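Local coordinates for protein gamma-glutamyl-gamma-aminobutyraldehyde dehydrogenase (Burkholderia cenocepacia, PDB 4LIH) that probably oxidises aldehydes, possibly gamma-glutamyl-gamma-aminobutyraldehyde, to carboxylic acids with NAD+ or NADP+, at residues V424-N428 against V449-R454; N281-C287 against A437-N442. All coordinates share one frame; numbering follows the deposited sequence. Where two conformers were deposited one is given.

Contact 1. Residues V424-N428 against V449-R454; sequences VRIAN and VSRRLR
Asn-428 uses both ends of its side-chain amide on the backbone where helix 443-452 gives way to loop: OD1 accepts from Arg-454 N at 2.9 Å, and ND2 donates to Arg-452 O at 3.0 Å. The two helices flank strand 435-439 in the chain, a helix-strand-helix unit of the aldehyde dehydrogenase alpha/beta domain, and lie side by side on one face of its sheet. Both bonds are fairly straight (169° and 163° at the hydrogen), and together they fix the rotation of the amide; Arg-452 O lies near the amide plane, whereas Arg-454 N is tilted from the plane of the carbonyl it meets. With CG anti to its own carbonyl carbon (chi1 -73°), Asn-428 reaches across to the backbone after the helix, where Leu-453 is the first residue to leave helical conformation. CB and CG of Arg-454 cross the Asn-428 amide at a slant, CB 3.6 Å from Asn-428 OD1, but the guanidinium leads off to Pro-165 O of a second subunit. One helical turn back, Val-424 CG2 lies over the centre of one face of the Arg-452 guanidinium. The arginine chain, bent at chi3, crosses the valine at about a right angle, and Asp-421 holds its NH2 in a salt bridge. The rest of the contact is apolar: Val-424 CG2 lies 4.1 Å from Val-449 CG1, and Ala-427 CB meets Leu-453 CD2 at 3.7 Å.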
loop_
_atom_site.group_PDB
_atom_site.type_symbol
_atom_site.label_atom_id
_atom_site.label_comp_id
_atom_site.label_asym_id
_atom_site.label_seq_id
_atom_site.Cartn_x
_atom_site.Cartn_y
_atom_site.Cartn_z
ATOM N N VAL A 424 -13.148 -22.972 21.130
ATOM C CA VAL A 424 -11.944 -22.522 20.427
ATOM C C VAL A 424 -10.868 -23.610 20.447
ATOM O O VAL A 424 -10.238 -23.885 19.410
ATOM C CB VAL A 424 -11.415 -21.168 20.930
ATOM C CG1 VAL A 424 -10.027 -20.884 20.340
ATOM C CG2 VAL A 424 -12.376 -20.043 20.580
ATOM N N ARG A 425 -10.666 -24.237 21.610
ATOM C CA ARG A 425 -9.697 -25.318 21.735
ATOM C C ARG A 425 -10.034 -26.475 20.783
ATOM O O ARG A 425 -9.171 -26.944 20.066
ATOM C CB ARG A 425 -9.591 -25.806 23.189
ATOM C CG ARG A 425 -8.912 -24.804 24.118
ATOM C CD ARG A 425 -8.675 -25.344 25.516
ATOM N NE ARG A 425 -9.780 -26.163 26.002
ATOM C CZ ARG A 425 -10.638 -25.790 26.942
ATOM N NH1 ARG A 425 -10.550 -24.598 27.494
ATOM N NH2 ARG A 425 -11.588 -26.614 27.323
ATOM N N ILE A 426 -11.297 -26.893 20.741
ATOM C CA ILE A 426 -11.731 -27.956 19.812
ATOM C C ILE A 426 -11.538 -27.513 18.339
ATOM O O ILE A 426 -11.014 -28.261 17.513
ATOM C CB ILE A 426 -13.210 -28.351 20.087
ATOM C CG1 ILE A 426 -13.343 -29.005 21.483
ATOM C CG2 ILE A 426 -13.733 -29.284 18.993
ATOM C CD1 ILE A 426 -14.792 -29.154 21.924
ATOM N N ALA A 427 -11.933 -26.275 18.041
ATOM C CA ALA A 427 -11.834 -25.740 16.690
ATOM C C ALA A 427 -10.393 -25.850 16.213
ATOM O O ALA A 427 -10.159 -26.378 15.132
ATOM C CB ALA A 427 -12.293 -24.304 16.644
ATOM N N ASN A 428 -9.443 -25.441 17.050
ATOM C CA ASN A 428 -8.049 -25.383 16.603
ATOM C C ASN A 428 -7.321 -26.721 16.721
ATOM O O ASN A 428 -6.169 -26.812 16.330
ATOM C CB ASN A 428 -7.271 -24.348 17.403
ATOM C CG ASN A 428 -7.625 -22.924 17.024
ATOM O OD1 ASN A 428 -7.990 -22.643 15.888
ATOM N ND2 ASN A 428 -7.458 -22.007 17.976
ATOM N N VAL A 449 -12.780 -14.163 19.292
ATOM C CA VAL A 449 -12.811 -15.533 18.762
ATOM C C VAL A 449 -12.264 -15.571 17.326
ATOM O O VAL A 449 -11.493 -16.484 16.968
ATOM C CB VAL A 449 -14.226 -16.160 18.833
ATOM C CG1 VAL A 449 -14.296 -17.461 18.039
ATOM C CG2 VAL A 449 -14.632 -16.482 20.250
ATOM N N SER A 450 -12.666 -14.630 16.489
ATOM C CA SER A 450 -12.178 -14.616 15.087
ATOM C C SER A 450 -10.637 -14.498 15.012
ATOM O O SER A 450 -10.022 -15.154 14.164
ATOM C CB SER A 450 -12.886 -13.553 14.195
ATOM O OG SER A 450 -12.568 -12.210 14.554
ATOM N N ARG A 451 -10.032 -13.731 15.927
ATOM C CA ARG A 451 -8.568 -13.622 15.996
ATOM C C ARG A 451 -7.916 -14.942 16.407
ATOM O O ARG A 451 -6.830 -15.267 15.972
ATOM C CB ARG A 451 -8.130 -12.566 16.982
ATOM C CG ARG A 451 -8.287 -11.146 16.486
ATOM C CD ARG A 451 -8.330 -10.150 17.639
ATOM N NE ARG A 451 -8.043 -8.806 17.146
ATOM C CZ ARG A 451 -7.635 -7.791 17.896
ATOM N NH1 ARG A 451 -7.573 -7.919 19.216
ATOM N NH2 ARG A 451 -7.347 -6.613 17.315
ATOM N N ARG A 452 -8.583 -15.671 17.300
ATOM C CA ARG A 452 -8.011 -16.865 17.864
ATOM C C ARG A 452 -8.122 -18.118 16.992
ATOM O O ARG A 452 -7.388 -19.051 17.239
ATOM C CB ARG A 452 -8.637 -17.138 19.234
ATOM C CG ARG A 452 -8.169 -16.145 20.239
ATOM C CD ARG A 452 -9.058 -16.107 21.443
ATOM N NE ARG A 452 -9.077 -17.330 22.235
ATOM C CZ ARG A 452 -10.058 -17.595 23.108
ATOM N NH1 ARG A 452 -11.069 -16.747 23.267
ATOM N NH2 ARG A 452 -10.057 -18.698 23.784
ATOM N N LEU A 453 -9.038 -18.153 16.029
ATOM C CA LEU A 453 -9.215 -19.315 15.146
ATOM C C LEU A 453 -8.077 -19.368 14.093
ATOM O O LEU A 453 -7.857 -18.415 13.346
ATOM C CB LEU A 453 -10.607 -19.276 14.463
ATOM C CG LEU A 453 -11.753 -19.345 15.505
ATOM C CD1 LEU A 453 -13.137 -19.022 14.944
ATOM C CD2 LEU A 453 -11.800 -20.699 16.202
ATOM N N ARG A 454 -7.362 -20.493 14.060
ATOM C CA ARG A 454 -6.162 -20.611 13.262
ATOM C C ARG A 454 -6.534 -21.114 11.876
ATOM O O ARG A 454 -6.377 -22.296 11.576
ATOM C CB ARG A 454 -5.174 -21.575 13.943
ATOM C CG ARG A 454 -4.624 -21.092 15.273
ATOM C CD ARG A 454 -3.833 -19.809 15.159
ATOM N NE ARG A 454 -2.548 -20.017 14.453
ATOM C CZ ARG A 454 -1.581 -19.092 14.357
ATOM N NH1 ARG A 454 -1.717 -17.895 14.916
ATOM N NH2 ARG A 454 -0.448 -19.375 13.718
#

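Contact 2. Residues N281-C287 against A437-N442; sequences NIVLPDC and AVWTSN
Trp-439 bonds to the neighbouring strand twice, once through its backbone and once through its indole: NE1 donates to Asn-281 OD1 at 2.8 Å, while Trp-439 N reaches Ile-282 O, also at 2.8 Å. The indole bond is bent (142° at the hydrogen), yet OD1 sits at the ring edge near its plane and accepts the N-H on a lone pair; amide and ring planes are turned 50° apart. Asn-281 extends its CG anti to the backbone N (chi1 -174°), which carries OD1 across to the indole. Val-283 CG2 approaches the ring obliquely; Cys-287 SG packs on Trp-439 CB at 3.8 Å and makes an oblique sulfur-aromatic contact with the six-membered ring. On the other face of the sheet, Leu-284 CD1 packs on Val-438 CG2 at 3.8 Å. Ile-282 N to Ala-437 O and Leu-284 N to Trp-439 O complete the parallel ladder. Beyond it, the type I turn from Leu-284 to Cys-287 folds Asp-286 against residues 440-442. Thr-440 OG1 donates to Asp-286 OD1 at 2.6 Å on the syn side, somewhat out of the carboxylate plane, and the same hydroxyl oxygen accepts from Asn-442 N in an ST turn. Ser-441 OG donates to Asp-286 O at 2.8 Å. Asn-442 then caps helix 443-452 through Thr-445 N. Parallel strands ending in turns that lead into helices are characteristic of the alpha/beta sheet of the aldehyde dehydrogenase fold.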
loop_
_atom_site.group_PDB
_atom_site.type_symbol
_atom_site.label_atom_id
_atom_site.label_comp_id
_atom_site.label_asym_id
_atom_site.label_seq_id
_atom_site.Cartn_x
_atom_site.Cartn_y
_atom_site.Cartn_z
ATOM N N ASN A 281 -17.456 -24.743 12.619
ATOM C CA ASN A 281 -18.517 -23.748 12.537
ATOM C C ASN A 281 -19.146 -23.655 13.924
ATOM O O ASN A 281 -19.872 -24.549 14.321
ATOM C CB ASN A 281 -19.523 -24.217 11.494
ATOM C CG ASN A 281 -20.622 -23.204 11.184
ATOM O OD1 ASN A 281 -20.594 -22.001 11.537
ATOM N ND2 ASN A 281 -21.639 -23.722 10.540
ATOM N N ILE A 282 -18.817 -22.573 14.655
ATOM C CA ILE A 282 -19.135 -22.435 16.082
ATOM C C ILE A 282 -20.384 -21.594 16.340
ATOM O O ILE A 282 -20.421 -20.434 15.977
ATOM C CB ILE A 282 -17.984 -21.774 16.829
ATOM C CG1 ILE A 282 -16.682 -22.549 16.536
ATOM C CG2 ILE A 282 -18.370 -21.698 18.316
ATOM C CD1 ILE A 282 -15.426 -21.971 17.154
ATOM N N VAL A 283 -21.405 -22.174 16.955
ATOM C CA VAL A 283 -22.668 -21.452 17.179
ATOM C C VAL A 283 -22.869 -21.275 18.654
ATOM O O VAL A 283 -23.036 -22.243 19.369
ATOM C CB VAL A 283 -23.864 -22.162 16.579
ATOM C CG1 VAL A 283 -25.104 -21.307 16.684
ATOM C CG2 VAL A 283 -23.621 -22.496 15.147
ATOM N N LEU A 284 -22.851 -20.005 19.073
ATOM C CA LEU A 284 -23.009 -19.603 20.439
ATOM C C LEU A 284 -24.456 -19.208 20.787
ATOM O O LEU A 284 -25.233 -18.846 19.919
ATOM C CB LEU A 284 -22.072 -18.453 20.751
ATOM C CG LEU A 284 -20.591 -18.814 20.655
ATOM C CD1 LEU A 284 -19.728 -17.582 20.554
ATOM C CD2 LEU A 284 -20.222 -19.621 21.874
ATOM N N PRO A 285 -24.802 -19.244 22.085
ATOM C CA PRO A 285 -26.186 -18.936 22.541
ATOM C C PRO A 285 -26.732 -17.562 22.094
ATOM O O PRO A 285 -27.937 -17.424 21.803
ATOM C CB PRO A 285 -26.055 -18.981 24.054
ATOM C CG PRO A 285 -24.921 -19.925 24.305
ATOM C CD PRO A 285 -23.931 -19.609 23.211
ATOM N N ASP A 286 -25.849 -16.559 21.999
ATOM C CA ASP A 286 -26.278 -15.240 21.560
ATOM C C ASP A 286 -26.185 -15.026 20.037
ATOM O O ASP A 286 -26.186 -13.890 19.568
ATOM C CB ASP A 286 -25.551 -14.150 22.338
ATOM C CG ASP A 286 -24.054 -14.114 22.068
ATOM O OD1 ASP A 286 -23.541 -14.787 21.155
ATOM O OD2 ASP A 286 -23.382 -13.419 22.813
ATOM N N CYS A 287 -26.111 -16.112 19.270
ATOM C CA CYS A 287 -26.209 -16.054 17.799
ATOM C C CYS A 287 -27.354 -15.129 17.395
ATOM O O CYS A 287 -28.457 -15.298 17.922
ATOM C CB CYS A 287 -26.468 -17.467 17.293
ATOM S SG CYS A 287 -26.784 -17.663 15.544
ATOM N N ALA A 437 -15.645 -20.624 11.381
ATOM C CA ALA A 437 -16.680 -19.592 11.604
ATOM C C ALA A 437 -17.155 -19.510 13.035
ATOM O O ALA A 437 -17.005 -20.483 13.784
ATOM C CB ALA A 437 -17.847 -19.870 10.698
ATOM N N VAL A 438 -17.665 -18.325 13.434
ATOM C CA VAL A 438 -18.271 -18.137 14.738
ATOM C C VAL A 438 -19.546 -17.304 14.595
ATOM O O VAL A 438 -19.604 -16.383 13.772
ATOM C CB VAL A 438 -17.312 -17.520 15.800
ATOM C CG1 VAL A 438 -16.740 -16.171 15.350
ATOM C CG2 VAL A 438 -18.006 -17.496 17.144
ATOM N N TRP A 439 -20.581 -17.713 15.336
ATOM C CA TRP A 439 -21.869 -16.997 15.332
ATOM C C TRP A 439 -22.156 -16.432 16.701
ATOM O O TRP A 439 -22.368 -17.194 17.660
ATOM C CB TRP A 439 -23.035 -17.898 14.916
ATOM C CG TRP A 439 -22.900 -18.476 13.523
ATOM C CD1 TRP A 439 -21.987 -19.405 13.123
ATOM C CD2 TRP A 439 -23.646 -18.113 12.341
ATOM N NE1 TRP A 439 -22.150 -19.681 11.817
ATOM C CE2 TRP A 439 -23.129 -18.879 11.286
ATOM C CE3 TRP A 439 -24.705 -17.229 12.086
ATOM C CZ2 TRP A 439 -23.666 -18.837 9.988
ATOM C CZ3 TRP A 439 -25.215 -17.144 10.794
ATOM C CH2 TRP A 439 -24.680 -17.938 9.751
ATOM N N THR A 440 -22.226 -15.099 16.778
ATOM C CA THR A 440 -22.426 -14.378 18.022
ATOM C C THR A 440 -22.858 -12.948 17.717
ATOM O O THR A 440 -22.422 -12.345 16.729
ATOM C CB THR A 440 -21.161 -14.354 18.910
ATOM O OG1 THR A 440 -21.447 -13.679 20.139
ATOM C CG2 THR A 440 -19.957 -13.655 18.210
ATOM N N SER A 441 -23.717 -12.407 18.592
ATOM C CA SER A 441 -24.143 -11.027 18.491
ATOM C C SER A 441 -23.199 -10.060 19.210
ATOM O O SER A 441 -23.345 -8.848 19.072
ATOM C CB SER A 441 -25.591 -10.878 19.030
ATOM O OG SER A 441 -25.633 -11.279 20.389
ATOM N N ASN A 442 -22.242 -10.586 19.974
ATOM C CA ASN A 442 -21.437 -9.795 20.895
ATOM C C ASN A 442 -20.189 -9.291 20.190
ATOM O O ASN A 442 -19.476 -10.066 19.597
ATOM C CB ASN A 442 -21.033 -10.634 22.109
ATOM C CG ASN A 442 -20.295 -9.835 23.161
ATOM O OD1 ASN A 442 -19.080 -9.683 23.113
ATOM N ND2 ASN A 442 -21.037 -9.305 24.130
#

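In the fold
Contact 1 is the helix layer and contact 2 the sheet layer of one alpha/beta stack, their centres 12 Å apart. The chain leaves helix 420-428 of contact 1, runs through strand 435-439 of contact 2 and returns along helix 443-452; the helix pair covers one face of the sheet. Between the layers Val-449 CG1 packs on Val-438 CB at 3.8 Å, and Ile-282 CD1 meets Ala-427 CB at 3.9 Å and Leu-453 CD2 at 4.0 Å. Helix 290-302 covers the opposite face, at Trp-439. Both contacts lie away from the predicted active-site residue Glu-274. Other subunits of the four-chain assembly reach both: Lys-497 of a second subunit bonds Leu-453 O, and a fourth subunit packs on Ser-441 and Asn-442.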